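Local coordinates for protein predicted metal-dependent hydrolase of the TIM-barrel fold (Lactobacillus casei, PDB 2QPX) that is of unproven function but binds two zinc ions and probably acts as a hydrolase of the amidohydrolase kind, at residues K125-F137 and F151-G165. Sequence-based numbering, arbitrary orientation.
Sequences KAIYRLETHAEDF and FSNDVKQAKAHGFVG. With EDO (1,2-ethanediol), chain J; EDO (1,2-ethanediol), chain K.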
loop_
_atom_site.group_PDB
_atom_site.type_symbol
_atom_site.label_atom_id
_atom_site.label_comp_id
_atom_site.label_asym_id
_atom_site.label_seq_id
_atom_site.Cartn_x
_atom_site.Cartn_y
_atom_site.Cartn_z
ATOM N N LYS A 125 -30.430 -4.718 -16.185
ATOM C CA LYS A 125 -31.269 -4.216 -15.097
ATOM C C LYS A 125 -30.624 -2.976 -14.475
ATOM O O LYS A 125 -29.435 -2.694 -14.683
ATOM C CB LYS A 125 -31.486 -5.274 -14.041
ATOM C CG LYS A 125 -31.934 -6.626 -14.643
ATOM C CD LYS A 125 -33.188 -7.137 -14.144
ATOM C CE LYS A 125 -33.542 -8.471 -14.818
ATOM N NZ LYS A 125 -34.115 -9.471 -13.811
ATOM N N ALA A 126 -31.423 -2.236 -13.712
ATOM C CA ALA A 126 -31.020 -0.948 -13.133
ATOM C C ALA A 126 -30.653 -1.061 -11.652
ATOM O O ALA A 126 -31.330 -1.724 -10.850
ATOM C CB ALA A 126 -32.185 0.065 -13.266
ATOM N N ILE A 127 -29.630 -0.300 -11.301
ATOM C CA ILE A 127 -29.173 -0.003 -9.923
ATOM C C ILE A 127 -29.539 1.445 -9.610
ATOM O O ILE A 127 -29.335 2.345 -10.429
ATOM C CB ILE A 127 -27.638 -0.205 -9.753
ATOM C CG1 ILE A 127 -27.237 -1.686 -10.016
ATOM C CG2 ILE A 127 -27.112 0.297 -8.381
ATOM C CD1 ILE A 127 -27.661 -2.706 -8.949
ATOM N N TYR A 128 -30.121 1.654 -8.426
ATOM C CA TYR A 128 -30.667 2.951 -7.997
ATOM C C TYR A 128 -29.591 3.773 -7.328
ATOM O O TYR A 128 -29.141 3.453 -6.226
ATOM C CB TYR A 128 -31.768 2.680 -6.990
ATOM C CG TYR A 128 -32.568 3.861 -6.463
ATOM C CD1 TYR A 128 -32.083 4.726 -5.499
ATOM C CD2 TYR A 128 -33.856 4.081 -6.911
ATOM C CE1 TYR A 128 -32.861 5.777 -5.026
ATOM C CE2 TYR A 128 -34.649 5.098 -6.414
ATOM C CZ TYR A 128 -34.136 5.966 -5.469
ATOM O OH TYR A 128 -34.867 7.014 -4.955
ATOM N N ARG A 129 -29.179 4.841 -7.984
ATOM C CA ARG A 129 -28.167 5.721 -7.381
ATOM C C ARG A 129 -28.847 6.677 -6.384
ATOM O O ARG A 129 -29.730 7.509 -6.741
ATOM C CB ARG A 129 -27.404 6.514 -8.447
ATOM C CG ARG A 129 -26.237 7.287 -7.826
ATOM C CD ARG A 129 -25.469 8.073 -8.787
ATOM N NE ARG A 129 -24.609 7.231 -9.594
ATOM C CZ ARG A 129 -23.535 7.674 -10.222
ATOM N NH1 ARG A 129 -23.226 8.958 -10.192
ATOM N NH2 ARG A 129 -22.779 6.836 -10.874
ATOM N N LEU A 130 -28.440 6.573 -5.131
ATOM C CA LEU A 130 -29.074 7.363 -4.079
ATOM C C LEU A 130 -28.944 8.880 -4.273
ATOM O O LEU A 130 -29.909 9.599 -4.173
ATOM C CB LEU A 130 -28.495 6.946 -2.728
ATOM C CG LEU A 130 -28.904 5.519 -2.272
ATOM C CD1 LEU A 130 -27.983 5.092 -1.091
ATOM C CD2 LEU A 130 -30.389 5.420 -1.863
ATOM N N GLU A 131 -27.720 9.348 -4.480
ATOM C CA GLU A 131 -27.472 10.790 -4.460
ATOM C C GLU A 131 -28.181 11.526 -5.598
ATOM O O GLU A 131 -28.642 12.654 -5.426
ATOM C CB GLU A 131 -25.982 11.145 -4.394
ATOM C CG GLU A 131 -25.294 10.752 -3.099
ATOM C CD GLU A 131 -24.921 9.271 -2.945
ATOM O OE1 GLU A 131 -25.104 8.468 -3.915
ATOM O OE2 GLU A 131 -24.418 8.966 -1.827
ATOM N N THR A 132 -28.235 10.925 -6.795
ATOM C CA THR A 132 -28.897 11.570 -7.933
ATOM C C THR A 132 -30.415 11.617 -7.730
ATOM O O THR A 132 -31.061 12.606 -8.045
ATOM C CB THR A 132 -28.460 10.898 -9.251
ATOM O OG1 THR A 132 -28.534 9.513 -9.078
ATOM C CG2 THR A 132 -27.017 11.242 -9.593
ATOM N N HIS A 133 -31.006 10.572 -7.142
ATOM C CA HIS A 133 -32.418 10.608 -6.794
ATOM C C HIS A 133 -32.643 11.677 -5.718
ATOM O O HIS A 133 -33.592 12.475 -5.815
ATOM C CB HIS A 133 -32.935 9.237 -6.353
ATOM C CG HIS A 133 -33.196 8.307 -7.486
ATOM N ND1 HIS A 133 -32.246 7.442 -7.983
ATOM C CD2 HIS A 133 -34.307 8.116 -8.236
ATOM C CE1 HIS A 133 -32.776 6.751 -8.986
ATOM N NE2 HIS A 133 -34.024 7.160 -9.174
ATOM N N ALA A 134 -31.732 11.757 -4.749
ATOM C CA ALA A 134 -31.833 12.782 -3.693
ATOM C C ALA A 134 -31.847 14.199 -4.320
ATOM O O ALA A 134 -32.643 15.071 -3.937
ATOM C CB ALA A 134 -30.694 12.629 -2.676
ATOM N N GLU A 135 -30.958 14.428 -5.279
ATOM C CA GLU A 135 -30.879 15.704 -6.006
ATOM C C GLU A 135 -32.159 16.023 -6.749
ATOM O O GLU A 135 -32.653 17.175 -6.724
ATOM C CB GLU A 135 -29.717 15.684 -7.001
ATOM C CG GLU A 135 -28.339 15.671 -6.339
ATOM C CD GLU A 135 -27.194 15.202 -7.221
ATOM O OE1 GLU A 135 -27.421 14.768 -8.371
ATOM O OE2 GLU A 135 -26.041 15.244 -6.728
ATOM N N ASP A 136 -32.702 15.041 -7.440
ATOM C CA ASP A 136 -33.897 15.315 -8.221
ATOM C C ASP A 136 -35.096 15.626 -7.331
ATOM O O ASP A 136 -35.912 16.488 -7.655
ATOM C CB ASP A 136 -34.151 14.163 -9.172
ATOM C CG ASP A 136 -33.196 14.188 -10.359
ATOM O OD1 ASP A 136 -32.799 15.288 -10.800
ATOM O OD2 ASP A 136 -32.880 13.128 -10.860
ATOM N N PHE A 137 -35.195 14.940 -6.189
ATOM C CA PHE A 137 -36.249 15.265 -5.219
ATOM C C PHE A 137 -36.044 16.628 -4.565
ATOM O O PHE A 137 -37.021 17.318 -4.261
ATOM C CB PHE A 137 -36.439 14.146 -4.199
ATOM C CG PHE A 137 -37.239 12.978 -4.724
ATOM C CD1 PHE A 137 -38.609 13.070 -4.874
ATOM C CD2 PHE A 137 -36.617 11.820 -5.137
ATOM C CE1 PHE A 137 -39.345 12.014 -5.366
ATOM C CE2 PHE A 137 -37.360 10.775 -5.625
ATOM C CZ PHE A 137 -38.712 10.871 -5.766
ATOM N N PHE A 151 -38.320 11.459 -0.871
ATOM C CA PHE A 151 -37.130 10.708 -1.265
ATOM C C PHE A 151 -37.145 9.332 -0.613
ATOM O O PHE A 151 -36.918 8.326 -1.292
ATOM C CB PHE A 151 -35.864 11.496 -0.918
ATOM C CG PHE A 151 -34.589 10.692 -1.020
ATOM C CD1 PHE A 151 -34.125 10.261 -2.251
ATOM C CD2 PHE A 151 -33.916 10.277 0.108
ATOM C CE1 PHE A 151 -32.955 9.476 -2.327
ATOM C CE2 PHE A 151 -32.748 9.500 0.023
ATOM C CZ PHE A 151 -32.268 9.127 -1.195
ATOM N N SER A 152 -37.390 9.279 0.699
ATOM C CA SER A 152 -37.406 7.995 1.376
ATOM C C SER A 152 -38.501 7.084 0.810
ATOM O O SER A 152 -38.326 5.868 0.710
ATOM C CB SER A 152 -37.527 8.179 2.925
ATOM O OG SER A 152 -38.745 8.761 3.283
ATOM N N ASN A 153 -39.669 7.633 0.495
ATOM C CA ASN A 153 -40.707 6.801 -0.151
ATOM C C ASN A 153 -40.204 6.207 -1.486
ATOM O O ASN A 153 -40.447 5.044 -1.775
ATOM C CB ASN A 153 -41.989 7.589 -0.401
ATOM C CG ASN A 153 -42.813 7.794 0.864
ATOM O OD1 ASN A 153 -42.613 7.118 1.878
ATOM N ND2 ASN A 153 -43.776 8.723 0.787
ATOM N N ASP A 154 -39.486 7.011 -2.279
ATOM C CA ASP A 154 -38.920 6.535 -3.542
ATOM C C ASP A 154 -37.916 5.388 -3.347
ATOM O O ASP A 154 -37.945 4.398 -4.064
ATOM C CB ASP A 154 -38.336 7.694 -4.329
ATOM C CG ASP A 154 -38.270 7.415 -5.812
ATOM O OD1 ASP A 154 -39.346 7.341 -6.433
ATOM O OD2 ASP A 154 -37.160 7.255 -6.375
ATOM N N VAL A 155 -37.103 5.504 -2.320
ATOM C CA VAL A 155 -36.126 4.470 -1.975
ATOM C C VAL A 155 -36.862 3.177 -1.585
ATOM O O VAL A 155 -36.474 2.081 -2.009
ATOM C CB VAL A 155 -35.153 4.945 -0.855
ATOM C CG1 VAL A 155 -34.324 3.790 -0.290
ATOM C CG2 VAL A 155 -34.272 6.077 -1.391
ATOM N N LYS A 156 -37.896 3.320 -0.751
ATOM C CA LYS A 156 -38.690 2.195 -0.316
ATOM C C LYS A 156 -39.389 1.479 -1.476
ATOM O O LYS A 156 -39.681 0.291 -1.375
ATOM C CB LYS A 156 -39.717 2.652 0.738
ATOM C CG LYS A 156 -39.110 3.029 2.059
ATOM C CD LYS A 156 -40.161 3.687 2.938
ATOM C CE LYS A 156 -39.626 4.119 4.276
ATOM N NZ LYS A 156 -40.654 4.741 5.136
ATOM N N GLN A 157 -39.689 2.207 -2.539
ATOM C CA GLN A 157 -40.392 1.692 -3.716
ATOM C C GLN A 157 -39.456 1.165 -4.821
ATOM O O GLN A 157 -39.935 0.763 -5.915
ATOM C CB GLN A 157 -41.265 2.788 -4.318
ATOM C CG GLN A 157 -42.441 3.221 -3.428
ATOM C CD GLN A 157 -43.013 4.614 -3.788
ATOM O OE1 GLN A 157 -42.628 5.260 -4.786
ATOM N NE2 GLN A 157 -43.929 5.099 -2.930
ATOM N N ALA A 158 -38.132 1.188 -4.567
ATOM C CA ALA A 158 -37.190 0.877 -5.653
ATOM C C ALA A 158 -37.399 -0.517 -6.174
ATOM O O ALA A 158 -37.381 -0.718 -7.395
ATOM C CB ALA A 158 -35.705 1.126 -5.236
ATOM N N LYS A 159 -37.535 -1.491 -5.284
ATOM C CA LYS A 159 -37.714 -2.901 -5.751
ATOM C C LYS A 159 -38.989 -3.037 -6.619
ATOM O O LYS A 159 -38.993 -3.651 -7.710
ATOM C CB LYS A 159 -37.725 -3.877 -4.585
ATOM C CG LYS A 159 -38.005 -5.321 -4.950
ATOM C CD LYS A 159 -37.821 -6.240 -3.778
ATOM C CE LYS A 159 -38.333 -7.628 -4.085
ATOM N NZ LYS A 159 -38.003 -8.525 -2.947
ATOM N N ALA A 160 -40.075 -2.452 -6.113
ATOM C CA ALA A 160 -41.347 -2.438 -6.838
ATOM C C ALA A 160 -41.236 -1.769 -8.202
ATOM O O ALA A 160 -41.885 -2.196 -9.165
ATOM C CB ALA A 160 -42.481 -1.785 -5.962
ATOM N N HIS A 161 -40.371 -0.760 -8.314
ATOM C CA HIS A 161 -40.153 -0.059 -9.553
ATOM C C HIS A 161 -39.141 -0.758 -10.478
ATOM O O HIS A 161 -38.901 -0.281 -11.563
ATOM C CB HIS A 161 -39.712 1.370 -9.304
ATOM C CG HIS A 161 -40.803 2.262 -8.801
ATOM N ND1 HIS A 161 -40.568 3.309 -7.938
ATOM C CD2 HIS A 161 -42.135 2.267 -9.050
ATOM C CE1 HIS A 161 -41.709 3.931 -7.688
ATOM N NE2 HIS A 161 -42.674 3.323 -8.356
ATOM N N GLY A 162 -38.605 -1.889 -10.043
ATOM C CA GLY A 162 -37.775 -2.747 -10.913
ATOM C C GLY A 162 -36.259 -2.616 -10.724
ATOM O O GLY A 162 -35.493 -3.314 -11.374
ATOM N N PHE A 163 -35.809 -1.752 -9.816
ATOM C CA PHE A 163 -34.388 -1.714 -9.495
ATOM C C PHE A 163 -33.973 -2.966 -8.761
ATOM O O PHE A 163 -34.767 -3.559 -8.000
ATOM C CB PHE A 163 -34.056 -0.475 -8.645
ATOM C CG PHE A 163 -34.281 0.821 -9.339
ATOM C CD1 PHE A 163 -33.264 1.408 -10.112
ATOM C CD2 PHE A 163 -35.515 1.491 -9.230
ATOM C CE1 PHE A 163 -33.459 2.630 -10.757
ATOM C CE2 PHE A 163 -35.707 2.734 -9.874
ATOM C CZ PHE A 163 -34.697 3.307 -10.633
ATOM N N VAL A 164 -32.714 -3.363 -8.938
ATOM C CA VAL A 164 -32.209 -4.591 -8.332
ATOM C C VAL A 164 -31.148 -4.372 -7.252
ATOM O O VAL A 164 -30.614 -5.324 -6.695
ATOM C CB VAL A 164 -31.693 -5.611 -9.404
ATOM C CG1 VAL A 164 -32.804 -5.954 -10.372
ATOM C CG2 VAL A 164 -30.459 -5.101 -10.137
ATOM N N GLY A 165 -30.868 -3.101 -6.951
ATOM C CA GLY A 165 -29.895 -2.762 -5.934
ATOM C C GLY A 165 -29.770 -1.254 -5.884
ATOM O O GLY A 165 -30.457 -0.536 -6.629
HETATM C C1 EDO J . -35.740 0.437 -12.920
HETATM O O1 EDO J . -36.798 -0.468 -13.227
HETATM C C2 EDO J . -35.527 1.352 -14.109
HETATM O O2 EDO J . -36.447 2.448 -14.031
HETATM C C1 EDO K . -38.947 -8.202 0.671
HETATM O O1 EDO K . -38.987 -7.720 -0.679
HETATM C C2 EDO K . -37.606 -8.851 0.949
HETATM O O2 EDO K . -37.398 -9.958 0.052
HETATM O O HOH W 1 -34.213 -2.931 -13.770
#
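Tyr-128, followed outward from its backbone, meets residues 151-165 at nearly every step and illustrates how one buried aromatic can join a strand end to a helix. Its CB lies over the face of the Phe-163 ring, 4.1 Å from the ring centroid, in a CH-pi contact. CG anti to the backbone N (chi1 -176°) then carries the ring onward with CD2 pointing into that same face, giving a T-shaped pair with planes 79° apart; CD2 also touches Ala-158 CB. Along the ring's other flank, CE1 touches Val-155 CG2 at 3.9 Å. Asp-154 OD2, at the ring edge and in its plane, meets CE2 and accepts from the terminal OH (2.7 Å) on its anti lone pair. The His-133 ring lies over one Tyr-128 face, its rotation fixed by ND1 donating to Arg-129 O (2.8 Å), and it turns an edge toward Phe-163. A leucine in place of Tyr-128 would probably leave Asp-154 OD2 without its hydroxyl donor and open a gap beside the Phe-163 and His-133 rings. Farther along, Phe-151 sits as a knob among Leu-130, His-133, Ala-134 and Phe-137, with Ala-134 CB over one face and Val-155 CG2 over the other. Two backbone bonds join the opposite end: Val-164 N to Ala-126 O (2.9 Å) and Tyr-128 N to Gly-165 O (2.9 Å, nearly straight at 176°). Strand 124-127, followed by helices 130-138 and 144-156 and the return at 163-165, is consistent with a beta-alpha unit of the TIM-barrel fold, with Ile-127 near zinc ligand His-18 of the amidohydrolase-type metal site.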